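PDB 3BJE: nucleoside phosphorylase, putative from Trypanosoma brucei, which cleaves uridine with phosphate as a uridine phosphorylase, releasing uracil and ribose 1-phosphate, and works as a homodimer. Local coordinates for residues N214-H226 and R337-A349. Numbering follows the deposited sequence.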
loop_
_atom_site.group_PDB
_atom_site.type_symbol
_atom_site.label_atom_id
_atom_site.label_comp_id
_atom_site.label_asym_id
_atom_site.label_seq_id
_atom_site.Cartn_x
_atom_site.Cartn_y
_atom_site.Cartn_z
ATOM N N ASN A 214 14.724 12.995 18.889
ATOM C CA ASN A 214 13.818 13.899 19.597
ATOM C C ASN A 214 12.403 13.338 19.677
ATOM O O ASN A 214 11.711 13.507 20.681
ATOM C CB ASN A 214 13.792 15.268 18.916
ATOM C CG ASN A 214 12.980 16.284 19.684
ATOM O OD1 ASN A 214 13.133 16.429 20.896
ATOM N ND2 ASN A 214 12.116 17.011 18.975
ATOM N N ILE A 215 11.980 12.653 18.618
ATOM C CA ILE A 215 10.662 12.040 18.601
ATOM C C ILE A 215 10.618 10.835 19.544
ATOM O O ILE A 215 9.702 10.726 20.358
ATOM C CB ILE A 215 10.262 11.628 17.193
ATOM C CG1 ILE A 215 10.137 12.874 16.298
ATOM C CG2 ILE A 215 8.959 10.833 17.210
ATOM C CD1 ILE A 215 8.991 13.819 16.688
ATOM N N THR A 216 11.600 9.938 19.441
ATOM C CA THR A 216 11.646 8.760 20.303
ATOM C C THR A 216 11.679 9.193 21.764
ATOM O O THR A 216 10.938 8.654 22.585
ATOM C CB THR A 216 12.876 7.868 20.011
ATOM O OG1 THR A 216 12.864 7.463 18.633
ATOM C CG2 THR A 216 12.861 6.616 20.864
ATOM N N LYS A 217 12.523 10.175 22.083
ATOM C CA LYS A 217 12.666 10.675 23.459
ATOM C C LYS A 217 11.353 11.249 23.969
ATOM O O LYS A 217 10.944 10.970 25.095
ATOM C CB LYS A 217 13.762 11.743 23.537
ATOM C CG LYS A 217 14.115 12.212 24.953
ATOM C CD LYS A 217 14.904 13.520 24.915
ATOM C CE LYS A 217 15.441 13.897 26.295
ATOM N NZ LYS A 217 16.167 15.205 26.303
ATOM N N SER A 218 10.702 12.060 23.135
ATOM C CA SER A 218 9.426 12.681 23.485
ATOM C C SER A 218 8.341 11.640 23.780
ATOM O O SER A 218 7.620 11.752 24.777
ATOM C CB SER A 218 8.966 13.625 22.371
ATOM O OG SER A 218 9.843 14.732 22.237
ATOM N N ILE A 219 8.238 10.626 22.925
ATOM C CA ILE A 219 7.273 9.537 23.131
ATOM C C ILE A 219 7.508 8.820 24.480
ATOM O O ILE A 219 6.578 8.659 25.281
ATOM C CB ILE A 219 7.281 8.532 21.973
ATOM C CG1 ILE A 219 6.786 9.201 20.682
ATOM C CG2 ILE A 219 6.386 7.338 22.318
ATOM C CD1 ILE A 219 7.085 8.408 19.395
ATOM N N CYS A 220 8.758 8.443 24.737
ATOM C CA CYS A 220 9.111 7.737 25.974
ATOM C C CYS A 220 8.823 8.571 27.210
ATOM O O CYS A 220 8.277 8.064 28.196
ATOM C CB CYS A 220 10.582 7.323 25.956
ATOM S SG CYS A 220 10.924 6.105 24.675
ATOM N N ALA A 221 9.203 9.844 27.160
ATOM C CA ALA A 221 8.903 10.766 28.244
ATOM C C ALA A 221 7.401 10.870 28.481
ATOM O O ALA A 221 6.956 10.919 29.624
ATOM C CB ALA A 221 9.507 12.132 27.969
ATOM N N ALA A 222 6.618 10.897 27.406
ATOM C CA ALA A 222 5.167 10.971 27.537
ATOM C C ALA A 222 4.593 9.698 28.176
ATOM O O ALA A 222 3.666 9.773 28.982
ATOM C CB ALA A 222 4.511 11.266 26.193
ATOM N N CYS A 223 5.156 8.540 27.826
ATOM C CA CYS A 223 4.758 7.270 28.447
ATOM C C CYS A 223 5.039 7.292 29.936
ATOM O O CYS A 223 4.179 6.945 30.746
ATOM C CB CYS A 223 5.513 6.094 27.840
ATOM S SG CYS A 223 5.010 5.688 26.148
ATOM N N ASP A 224 6.254 7.696 30.281
ATOM C CA ASP A 224 6.640 7.824 31.691
ATOM C C ASP A 224 5.705 8.734 32.471
ATOM O O ASP A 224 5.284 8.405 33.583
ATOM C CB ASP A 224 8.078 8.325 31.798
ATOM C CG ASP A 224 9.088 7.272 31.382
ATOM O OD1 ASP A 224 8.699 6.082 31.258
ATOM O OD2 ASP A 224 10.270 7.628 31.176
ATOM N N ALA A 225 5.384 9.880 31.884
ATOM C CA ALA A 225 4.513 10.859 32.524
ATOM C C ALA A 225 3.120 10.283 32.753
ATOM O O ALA A 225 2.512 10.499 33.812
ATOM C CB ALA A 225 4.440 12.122 31.691
ATOM N N HIS A 226 2.622 9.534 31.770
ATOM C CA HIS A 226 1.291 8.928 31.863
ATOM C C HIS A 226 1.188 8.016 33.066
ATOM O O HIS A 226 0.244 8.100 33.847
ATOM C CB HIS A 226 0.975 8.098 30.618
ATOM C CG HIS A 226 -0.320 7.357 30.711
ATOM N ND1 HIS A 226 -1.501 7.859 30.207
ATOM C CD2 HIS A 226 -0.621 6.149 31.245
ATOM C CE1 HIS A 226 -2.475 6.998 30.439
ATOM N NE2 HIS A 226 -1.970 5.954 31.069
ATOM N N ARG A 337 -5.342 5.419 25.785
ATOM C CA ARG A 337 -4.166 5.850 26.555
ATOM C C ARG A 337 -3.068 6.333 25.622
ATOM O O ARG A 337 -2.415 7.332 25.877
ATOM C CB ARG A 337 -3.610 4.710 27.410
ATOM C CG ARG A 337 -4.548 4.235 28.501
ATOM C CD ARG A 337 -3.833 3.259 29.423
ATOM N NE ARG A 337 -3.614 1.964 28.781
ATOM C CZ ARG A 337 -4.472 0.947 28.815
ATOM N NH1 ARG A 337 -5.628 1.024 29.471
ATOM N NH2 ARG A 337 -4.160 -0.180 28.194
ATOM N N CYS A 338 -2.858 5.601 24.536
ATOM C CA CYS A 338 -1.742 5.876 23.650
ATOM C C CYS A 338 -1.984 7.130 22.818
ATOM O O CYS A 338 -1.029 7.824 22.472
ATOM C CB CYS A 338 -1.463 4.670 22.759
ATOM S SG CYS A 338 -0.835 3.277 23.730
ATOM N N ILE A 339 -3.246 7.404 22.485
ATOM C CA ILE A 339 -3.579 8.641 21.776
ATOM C C ILE A 339 -3.137 9.836 22.613
ATOM O O ILE A 339 -2.481 10.742 22.108
ATOM C CB ILE A 339 -5.072 8.756 21.432
ATOM C CG1 ILE A 339 -5.446 7.752 20.338
ATOM C CG2 ILE A 339 -5.423 10.188 20.956
ATOM C CD1 ILE A 339 -6.942 7.532 20.199
ATOM N N LYS A 340 -3.490 9.834 23.897
ATOM C CA LYS A 340 -3.113 10.937 24.771
ATOM C C LYS A 340 -1.597 11.047 24.892
ATOM O O LYS A 340 -1.035 12.135 24.835
ATOM C CB LYS A 340 -3.724 10.777 26.166
ATOM C CG LYS A 340 -3.529 12.013 27.007
ATOM C CD LYS A 340 -4.165 11.882 28.383
ATOM C CE LYS A 340 -3.914 13.135 29.223
ATOM N NZ LYS A 340 -2.463 13.463 29.304
ATOM N N ILE A 341 -0.939 9.911 25.068
ATOM C CA ILE A 341 0.517 9.877 25.152
ATOM C C ILE A 341 1.163 10.486 23.894
ATOM O O ILE A 341 2.116 11.260 24.000
ATOM C CB ILE A 341 1.019 8.419 25.367
ATOM C CG1 ILE A 341 0.763 7.985 26.813
ATOM C CG2 ILE A 341 2.490 8.272 24.995
ATOM C CD1 ILE A 341 0.824 6.483 27.032
ATOM N N ILE A 342 0.669 10.107 22.718
ATOM C CA ILE A 342 1.245 10.612 21.462
ATOM C C ILE A 342 0.950 12.102 21.236
ATOM O O ILE A 342 1.807 12.827 20.734
ATOM C CB ILE A 342 0.811 9.761 20.247
ATOM C CG1 ILE A 342 1.382 8.346 20.380
ATOM C CG2 ILE A 342 1.298 10.396 18.943
ATOM C CD1 ILE A 342 2.893 8.321 20.431
ATOM N N LEU A 343 -0.240 12.565 21.615
ATOM C CA LEU A 343 -0.545 13.999 21.527
ATOM C C LEU A 343 0.399 14.778 22.437
ATOM O O LEU A 343 0.951 15.820 22.046
ATOM C CB LEU A 343 -2.011 14.270 21.870
ATOM C CG LEU A 343 -3.004 13.926 20.747
ATOM C CD1 LEU A 343 -4.452 13.851 21.250
ATOM C CD2 LEU A 343 -2.894 14.911 19.583
ATOM N N GLU A 344 0.601 14.272 23.653
ATOM C CA GLU A 344 1.522 14.903 24.586
ATOM C C GLU A 344 2.928 14.953 24.005
ATOM O O GLU A 344 3.599 15.979 24.080
ATOM C CB GLU A 344 1.542 14.176 25.925
ATOM C CG GLU A 344 0.254 14.343 26.728
ATOM C CD GLU A 344 0.100 15.713 27.374
ATOM O OE1 GLU A 344 1.122 16.341 27.723
ATOM O OE2 GLU A 344 -1.057 16.141 27.543
ATOM N N ALA A 345 3.377 13.841 23.432
ATOM C CA ALA A 345 4.734 13.765 22.905
ATOM C C ALA A 345 4.899 14.717 21.736
ATOM O O ALA A 345 5.923 15.380 21.603
ATOM C CB ALA A 345 5.079 12.310 22.478
ATOM N N LEU A 346 3.861 14.788 20.911
ATOM C CA LEU A 346 3.891 15.563 19.692
ATOM C C LEU A 346 4.020 17.061 19.986
ATOM O O LEU A 346 4.849 17.738 19.388
ATOM C CB LEU A 346 2.623 15.288 18.885
ATOM C CG LEU A 346 2.574 15.932 17.502
ATOM C CD1 LEU A 346 3.728 15.441 16.613
ATOM C CD2 LEU A 346 1.227 15.678 16.809
ATOM N N VAL A 347 3.221 17.575 20.916
ATOM C CA VAL A 347 3.272 19.013 21.229
ATOM C C VAL A 347 4.477 19.396 22.079
ATOM O O VAL A 347 4.792 20.577 22.201
ATOM C CB VAL A 347 1.976 19.523 21.899
ATOM C CG1 VAL A 347 0.764 19.189 21.045
ATOM C CG2 VAL A 347 1.815 18.971 23.326
ATOM N N SER A 348 5.151 18.415 22.663
ATOM C CA SER A 348 6.356 18.694 23.435
ATOM C C SER A 348 7.643 18.491 22.629
ATOM O O SER A 348 8.730 18.849 23.097
ATOM C CB SER A 348 6.371 17.848 24.699
ATOM O OG SER A 348 6.406 16.481 24.405
ATOM N N ALA A 349 7.516 17.939 21.415
ATOM C CA ALA A 349 8.664 17.700 20.556
ATOM C C ALA A 349 9.234 19.010 20.048
ATOM O O ALA A 349 10.420 19.108 19.773
ATOM C CB ALA A 349 8.269 16.820 19.377
ATOM O OXT ALA A 349 8.524 20.002 19.881
HETATM O O HOH W 1 11.926 18.168 22.879
HETATM O O HOH W 2 6.892 14.340 25.874
HETATM O O HOH W 3 -1.098 10.982 28.902
#
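Ile341 drives its side chain into the helix 214-226 between Ala222, Cys223 and His226, and loses more surface to this contact than any other residue. Its two branches divide the work: CG2 lies 3.8 Å from Cys223 SG and also meets the Ala222 methyl, while CG1 and CD1 pack against CB and the ring of His226, the two side chains crossing at about a right angle. With CG anti to the backbone N (chi1 175°), the His226 ring reaches past Ile341, and His226 NE2 comes 3.7 Å from Arg337 CD. The polar ends turn to other partners, His226 NE2 to the carbonyl of Asp235 and Arg337 NE to Gln237.

Small residues let the helices run close in the middle: the segment axes approach to 8.1 Å, their N-to-C directions 131° apart. Ala222 CB sits 3.2 Å from Ile341 O. Ile219 CG1 packs on Ala345 CB and Ile342 CD1, and both helices lie on core strands of the phosphorylase fold, Ile342 on Ile144 of strand 142-151 and Ile219 on Val163 of strand 161-169.

At the far end Asn214 ND2 donates to Ala349 O at 2.8 Å, nearly straight at 164°; Gln308 also bonds this ND2. Ala349 CB lies near Ile215 CD1 and 3.9 Å from Ser218 OG, which is kept there by its bond to Asn214 O. Waters link Asn214 OD1 to Ser348 O and Ser218 O to Ser348 OG.

The interface thus has an apolar middle flanked by polar ends, with one C-terminal carboxylate oxygen held by a single amide bond across the contact.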